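Local coordinates for endonuclease and methylase LlaGI (Lactococcus lactis, PDB 5FFJ), which probably acts as a single-chain Type ISP restriction-modification enzyme, combining sequence-specific DNA recognition and adenine methylation with a helicase-like ATPase, at residues Lys1279-Trp1293 with Leu1381-Leu1395. Residues are numbered along the deposited sequence; the frame is centred on the assembly and turned at random.
Sequences KLSDLHLNYENQPIW and LLLSVITVSMRTLEL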
loop_
_atom_site.group_PDB
_atom_site.type_symbol
_atom_site.label_atom_id
_atom_site.label_comp_id
_atom_site.label_asym_id
_atom_site.label_seq_id
_atom_site.Cartn_x
_atom_site.Cartn_y
_atom_site.Cartn_z
ATOM N N LYS A 1279 2.226 -33.226 -36.055
ATOM C CA LYS A 1279 3.489 -32.522 -36.249
ATOM C C LYS A 1279 3.671 -31.433 -35.201
ATOM O O LYS A 1279 4.732 -31.331 -34.579
ATOM C CB LYS A 1279 3.560 -31.917 -37.650
ATOM C CG LYS A 1279 3.544 -32.946 -38.766
ATOM C CD LYS A 1279 3.684 -32.287 -40.124
ATOM C CE LYS A 1279 3.657 -33.311 -41.241
ATOM N NZ LYS A 1279 3.913 -32.686 -42.566
ATOM N N LEU A 1280 2.634 -30.622 -35.014
ATOM C CA LEU A 1280 2.652 -29.574 -34.002
ATOM C C LEU A 1280 2.979 -30.148 -32.628
ATOM O O LEU A 1280 3.818 -29.607 -31.905
ATOM C CB LEU A 1280 1.306 -28.851 -33.959
ATOM C CG LEU A 1280 1.047 -27.848 -35.082
ATOM C CD1 LEU A 1280 -0.424 -27.484 -35.131
ATOM C CD2 LEU A 1280 1.892 -26.604 -34.880
ATOM N N SER A 1281 2.314 -31.245 -32.278
ATOM C CA SER A 1281 2.561 -31.917 -31.009
ATOM C C SER A 1281 4.002 -32.394 -30.926
ATOM O O SER A 1281 4.682 -32.171 -29.925
ATOM C CB SER A 1281 1.612 -33.102 -30.831
ATOM O OG SER A 1281 1.938 -33.833 -29.660
ATOM N N ASP A 1282 4.458 -33.053 -31.986
ATOM C CA ASP A 1282 5.815 -33.578 -32.045
ATOM C C ASP A 1282 6.824 -32.454 -31.848
ATOM O O ASP A 1282 7.846 -32.628 -31.184
ATOM C CB ASP A 1282 6.061 -34.279 -33.383
ATOM C CG ASP A 1282 7.055 -35.416 -33.270
ATOM O OD1 ASP A 1282 6.656 -36.511 -32.820
ATOM O OD2 ASP A 1282 8.233 -35.217 -33.637
ATOM N N LEU A 1283 6.515 -31.297 -32.423
ATOM C CA LEU A 1283 7.383 -30.128 -32.333
ATOM C C LEU A 1283 7.388 -29.524 -30.932
ATOM O O LEU A 1283 8.443 -29.177 -30.400
ATOM C CB LEU A 1283 6.939 -29.068 -33.343
ATOM C CG LEU A 1283 7.841 -27.839 -33.455
ATOM C CD1 LEU A 1283 9.144 -28.194 -34.157
ATOM C CD2 LEU A 1283 7.121 -26.715 -34.179
ATOM N N HIS A 1284 6.204 -29.398 -30.343
ATOM C CA HIS A 1284 6.048 -28.702 -29.071
ATOM C C HIS A 1284 6.481 -29.546 -27.877
ATOM O O HIS A 1284 6.721 -29.016 -26.792
ATOM C CB HIS A 1284 4.596 -28.262 -28.896
ATOM C CG HIS A 1284 4.153 -27.250 -29.906
ATOM N ND1 HIS A 1284 2.827 -27.023 -30.204
ATOM C CD2 HIS A 1284 4.864 -26.406 -30.690
ATOM C CE1 HIS A 1284 2.740 -26.083 -31.127
ATOM N NE2 HIS A 1284 3.962 -25.691 -31.440
ATOM N N LEU A 1285 6.573 -30.856 -28.072
ATOM C CA LEU A 1285 7.078 -31.739 -27.030
ATOM C C LEU A 1285 8.602 -31.735 -27.040
ATOM O O LEU A 1285 9.239 -31.751 -25.985
ATOM C CB LEU A 1285 6.548 -33.163 -27.218
ATOM C CG LEU A 1285 5.057 -33.408 -26.970
ATOM C CD1 LEU A 1285 4.711 -34.872 -27.222
ATOM C CD2 LEU A 1285 4.660 -33.006 -25.560
ATOM N N ASN A 1286 9.180 -31.698 -28.239
ATOM C CA ASN A 1286 10.629 -31.675 -28.401
ATOM C C ASN A 1286 11.161 -30.247 -28.525
ATOM O O ASN A 1286 12.158 -29.999 -29.206
ATOM C CB ASN A 1286 11.036 -32.489 -29.630
ATOM C CG ASN A 1286 10.597 -33.937 -29.543
ATOM O OD1 ASN A 1286 11.204 -34.739 -28.835
ATOM N ND2 ASN A 1286 9.544 -34.281 -30.278
ATOM N N TYR A 1287 10.497 -29.317 -27.847
ATOM C CA TYR A 1287 10.810 -27.897 -27.959
ATOM C C TYR A 1287 12.224 -27.532 -27.494
ATOM O O TYR A 1287 12.752 -26.489 -27.881
ATOM C CB TYR A 1287 9.795 -27.086 -27.152
ATOM C CG TYR A 1287 9.917 -27.280 -25.655
ATOM C CD1 TYR A 1287 10.728 -26.448 -24.894
ATOM C CD2 TYR A 1287 9.226 -28.294 -25.005
ATOM C CE1 TYR A 1287 10.846 -26.618 -23.529
ATOM C CE2 TYR A 1287 9.337 -28.470 -23.635
ATOM C CZ TYR A 1287 10.150 -27.628 -22.904
ATOM O OH TYR A 1287 10.273 -27.790 -21.542
ATOM N N GLU A 1288 12.832 -28.378 -26.667
ATOM C CA GLU A 1288 14.085 -28.017 -26.002
ATOM C C GLU A 1288 15.315 -28.391 -26.829
ATOM O O GLU A 1288 16.432 -27.979 -26.507
ATOM C CB GLU A 1288 14.176 -28.665 -24.608
ATOM C CG GLU A 1288 13.223 -29.831 -24.339
ATOM C CD GLU A 1288 13.350 -30.373 -22.923
ATOM O OE1 GLU A 1288 13.122 -31.587 -22.723
ATOM O OE2 GLU A 1288 13.675 -29.588 -22.005
ATOM N N ASN A 1289 15.112 -29.162 -27.893
ATOM C CA ASN A 1289 16.196 -29.497 -28.815
ATOM C C ASN A 1289 15.704 -29.577 -30.252
ATOM O O ASN A 1289 15.074 -30.556 -30.652
ATOM C CB ASN A 1289 16.856 -30.817 -28.420
ATOM C CG ASN A 1289 17.796 -30.662 -27.245
ATOM O OD1 ASN A 1289 18.871 -30.075 -27.373
ATOM N ND2 ASN A 1289 17.401 -31.192 -26.092
ATOM N N GLN A 1290 16.015 -28.537 -31.020
ATOM C CA GLN A 1290 15.534 -28.399 -32.386
ATOM C C GLN A 1290 16.624 -27.761 -33.247
ATOM O O GLN A 1290 17.340 -26.879 -32.771
ATOM C CB GLN A 1290 14.263 -27.546 -32.410
ATOM C CG GLN A 1290 13.231 -27.956 -33.445
ATOM C CD GLN A 1290 12.632 -29.320 -33.167
ATOM O OE1 GLN A 1290 12.399 -29.685 -32.014
ATOM N NE2 GLN A 1290 12.383 -30.083 -34.224
ATOM N N PRO A 1291 16.763 -28.205 -34.511
ATOM C CA PRO A 1291 17.777 -27.623 -35.401
ATOM C C PRO A 1291 17.660 -26.109 -35.536
ATOM O O PRO A 1291 16.576 -25.617 -35.834
ATOM C CB PRO A 1291 17.491 -28.302 -36.743
ATOM C CG PRO A 1291 16.843 -29.577 -36.394
ATOM C CD PRO A 1291 16.036 -29.308 -35.165
ATOM N N ILE A 1292 18.765 -25.395 -35.327
ATOM C CA ILE A 1292 18.783 -23.933 -35.405
ATOM C C ILE A 1292 18.336 -23.431 -36.777
ATOM O O ILE A 1292 18.623 -24.053 -37.799
ATOM C CB ILE A 1292 20.194 -23.376 -35.096
ATOM C CG1 ILE A 1292 20.169 -21.846 -35.046
ATOM C CG2 ILE A 1292 21.205 -23.862 -36.128
ATOM C CD1 ILE A 1292 21.419 -21.237 -34.449
ATOM N N TRP A 1293 17.629 -22.303 -36.793
ATOM C CA TRP A 1293 17.131 -21.734 -38.042
ATOM C C TRP A 1293 18.299 -21.242 -38.892
ATOM O O TRP A 1293 19.403 -21.038 -38.386
ATOM C CB TRP A 1293 16.149 -20.596 -37.764
ATOM C CG TRP A 1293 15.141 -20.382 -38.856
ATOM C CD1 TRP A 1293 15.085 -19.330 -39.721
ATOM C CD2 TRP A 1293 14.044 -21.242 -39.198
ATOM N NE1 TRP A 1293 14.022 -19.478 -40.580
ATOM C CE2 TRP A 1293 13.368 -20.643 -40.280
ATOM C CE3 TRP A 1293 13.569 -22.457 -38.696
ATOM C CZ2 TRP A 1293 12.242 -21.217 -40.868
ATOM C CZ3 TRP A 1293 12.450 -23.027 -39.282
ATOM C CH2 TRP A 1293 11.800 -22.406 -40.357
ATOM N N LEU A 1381 17.903 -24.415 -25.555
ATOM C CA LEU A 1381 16.462 -24.232 -25.456
ATOM C C LEU A 1381 16.017 -22.992 -26.223
ATOM O O LEU A 1381 15.084 -23.057 -27.025
ATOM C CB LEU A 1381 16.041 -24.130 -23.989
ATOM C CG LEU A 1381 14.594 -23.711 -23.712
ATOM C CD1 LEU A 1381 13.603 -24.699 -24.309
ATOM C CD2 LEU A 1381 14.374 -23.569 -22.219
ATOM N N LEU A 1382 16.690 -21.872 -25.975
ATOM C CA LEU A 1382 16.361 -20.616 -26.644
ATOM C C LEU A 1382 16.394 -20.782 -28.155
ATOM O O LEU A 1382 15.417 -20.488 -28.844
ATOM C CB LEU A 1382 17.331 -19.510 -26.222
ATOM C CG LEU A 1382 17.295 -18.237 -27.073
ATOM C CD1 LEU A 1382 15.962 -17.523 -26.920
ATOM C CD2 LEU A 1382 18.446 -17.321 -26.714
ATOM N N LEU A 1383 17.529 -21.250 -28.660
ATOM C CA LEU A 1383 17.716 -21.436 -30.092
ATOM C C LEU A 1383 16.620 -22.319 -30.677
ATOM O O LEU A 1383 16.063 -22.008 -31.728
ATOM C CB LEU A 1383 19.092 -22.048 -30.374
ATOM C CG LEU A 1383 20.310 -21.182 -30.038
ATOM C CD1 LEU A 1383 21.600 -21.946 -30.307
ATOM C CD2 LEU A 1383 20.297 -19.879 -30.821
ATOM N N SER A 1384 16.307 -23.409 -29.984
ATOM C CA SER A 1384 15.292 -24.349 -30.449
ATOM C C SER A 1384 13.920 -23.693 -30.517
ATOM O O SER A 1384 13.197 -23.857 -31.498
ATOM C CB SER A 1384 15.236 -25.577 -29.537
ATOM O OG SER A 1384 16.449 -26.310 -29.585
ATOM N N VAL A 1385 13.575 -22.946 -29.472
ATOM C CA VAL A 1385 12.271 -22.295 -29.386
ATOM C C VAL A 1385 12.049 -21.317 -30.543
ATOM O O VAL A 1385 10.918 -21.150 -31.004
ATOM C CB VAL A 1385 12.112 -21.562 -28.032
ATOM C CG1 VAL A 1385 10.966 -20.558 -28.071
ATOM C CG2 VAL A 1385 11.878 -22.571 -26.919
ATOM N N ILE A 1386 13.118 -20.675 -31.010
ATOM C CA ILE A 1386 13.019 -19.792 -32.169
ATOM C C ILE A 1386 12.533 -20.565 -33.390
ATOM O O ILE A 1386 11.707 -20.074 -34.155
ATOM C CB ILE A 1386 14.368 -19.123 -32.516
ATOM C CG1 ILE A 1386 14.842 -18.237 -31.362
ATOM C CG2 ILE A 1386 14.235 -18.291 -33.797
ATOM C CD1 ILE A 1386 16.181 -17.562 -31.599
ATOM N N THR A 1387 13.061 -21.770 -33.576
ATOM C CA THR A 1387 12.737 -22.565 -34.756
ATOM C C THR A 1387 11.421 -23.301 -34.540
ATOM O O THR A 1387 10.718 -23.619 -35.497
ATOM C CB THR A 1387 13.850 -23.571 -35.084
ATOM O OG1 THR A 1387 13.697 -24.744 -34.276
ATOM C CG2 THR A 1387 15.222 -22.941 -34.837
ATOM N N VAL A 1388 11.096 -23.573 -33.278
ATOM C CA VAL A 1388 9.767 -24.055 -32.928
ATOM C C VAL A 1388 8.741 -23.003 -33.329
ATOM O O VAL A 1388 7.701 -23.322 -33.904
ATOM C CB VAL A 1388 9.641 -24.358 -31.421
ATOM C CG1 VAL A 1388 8.175 -24.535 -31.019
ATOM C CG2 VAL A 1388 10.442 -25.598 -31.058
ATOM N N SER A 1389 9.044 -21.748 -33.013
ATOM C CA SER A 1389 8.197 -20.625 -33.398
ATOM C C SER A 1389 8.025 -20.539 -34.915
ATOM O O SER A 1389 6.902 -20.460 -35.416
ATOM C CB SER A 1389 8.780 -19.316 -32.867
ATOM O OG SER A 1389 8.421 -19.102 -31.513
ATOM N N MET A 1390 9.140 -20.549 -35.639
ATOM C CA MET A 1390 9.105 -20.466 -37.096
ATOM C C MET A 1390 8.357 -21.650 -37.691
ATOM O O MET A 1390 7.554 -21.494 -38.613
ATOM C CB MET A 1390 10.522 -20.412 -37.668
ATOM C CG MET A 1390 11.284 -19.147 -37.322
ATOM S SD MET A 1390 10.558 -17.663 -38.038
ATOM C CE MET A 1390 10.798 -17.967 -39.788
ATOM N N ARG A 1391 8.625 -22.837 -37.157
ATOM C CA ARG A 1391 8.016 -24.057 -37.673
ATOM C C ARG A 1391 6.516 -24.102 -37.394
ATOM O O ARG A 1391 5.743 -24.562 -38.235
ATOM C CB ARG A 1391 8.699 -25.288 -37.071
ATOM C CG ARG A 1391 8.110 -26.621 -37.519
ATOM C CD ARG A 1391 8.168 -26.782 -39.031
ATOM N NE ARG A 1391 7.600 -28.052 -39.471
ATOM C CZ ARG A 1391 7.290 -28.335 -40.732
ATOM N NH1 ARG A 1391 6.776 -29.518 -41.039
ATOM N NH2 ARG A 1391 7.488 -27.437 -41.686
ATOM N N THR A 1392 6.108 -23.626 -36.221
ATOM C CA THR A 1392 4.703 -23.667 -35.828
ATOM C C THR A 1392 3.852 -22.825 -36.771
ATOM O O THR A 1392 2.786 -23.254 -37.214
ATOM C CB THR A 1392 4.507 -23.165 -34.384
ATOM O OG1 THR A 1392 5.322 -23.932 -33.492
ATOM C CG2 THR A 1392 3.056 -23.293 -33.955
ATOM N N LEU A 1393 4.336 -21.628 -37.080
ATOM C CA LEU A 1393 3.614 -20.711 -37.952
ATOM C C LEU A 1393 3.454 -21.312 -39.344
ATOM O O LEU A 1393 2.393 -21.196 -39.957
ATOM C CB LEU A 1393 4.340 -19.368 -38.029
ATOM C CG LEU A 1393 4.527 -18.662 -36.683
ATOM C CD1 LEU A 1393 5.751 -17.765 -36.720
ATOM C CD2 LEU A 1393 3.287 -17.861 -36.328
ATOM N N GLU A 1394 4.510 -21.957 -39.835
ATOM C CA GLU A 1394 4.448 -22.652 -41.116
ATOM C C GLU A 1394 3.325 -23.679 -41.081
ATOM O O GLU A 1394 2.484 -23.726 -41.978
ATOM C CB GLU A 1394 5.783 -23.331 -41.439
ATOM C CG GLU A 1394 6.895 -22.369 -41.833
ATOM C CD GLU A 1394 8.217 -23.072 -42.087
ATOM O OE1 GLU A 1394 8.293 -24.298 -41.864
ATOM O OE2 GLU A 1394 9.181 -22.397 -42.511
ATOM N N LEU A 1395 3.309 -24.484 -40.024
ATOM C CA LEU A 1395 2.296 -25.518 -39.858
ATOM C C LEU A 1395 0.885 -24.931 -39.753
ATOM O O LEU A 1395 -0.072 -25.513 -40.263
ATOM C CB LEU A 1395 2.609 -26.361 -38.621
ATOM C CG LEU A 1395 3.760 -27.363 -38.769
ATOM C CD1 LEU A 1395 4.175 -27.918 -37.413
ATOM C CD2 LEU A 1395 3.382 -28.500 -39.706
#
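An antiparallel helix pair, probably part of the C-terminal DNA-specificity region, forms the core of this contact, where Leu1283 and His1284 of helix 1270-1285 lie against Val1388 and Thr1392 of helix 1377-1398. The axes of the two short helical segments come within 10.2 Å, at 169° between their N-to-C directions. Leu1283 CD2 nestles among Val1388, Arg1391 and Thr1392, 3.5 Å from Arg1391 CG, while Leu1280 CD2 rests on Thr1392 CG2 and Leu1395 CD1. Beside this largely apolar seam, His1284 NE2 donates to Thr1392 OG1 at 3.0 Å, fairly straight (159°) and in the imidazole plane. Tyr1241 OH bonds to ND1, so both ring nitrogens of the buried imidazole are engaged, which should restrict its rotation.

Beyond the helix end, a type I turn from Asn1286 to Asn1289 leads the chain back over the partner helix. Here the backbone N of Gln1290 donates to Ser1384 OG in a short but bent bond (2.7 Å), and Tyr1287 lays its ring edge, CD1, against Leu1381 CD1. Further along, Trp1293 swings its CG anti to the backbone N (chi1 -153°), which brings the indole flat onto Met1390: CB sits 3.5 Å from the six-membered ring centroid, a CH-pi contact almost on the normal, and SD makes a Met-aromatic contact, 4.9 Å from the five-membered ring centroid. Glu1394 OE2 meets the ring edge in plane, while its OE1 pairs with Arg1391 NH2. An alanine in place of the tryptophan removes the indole over Met1390 and would probably leave a gap there and its bent chain freer to turn. The contact is consistent with the loop being tied to the helix through a backbone N-H, while the imidazole bond sets the helix pair.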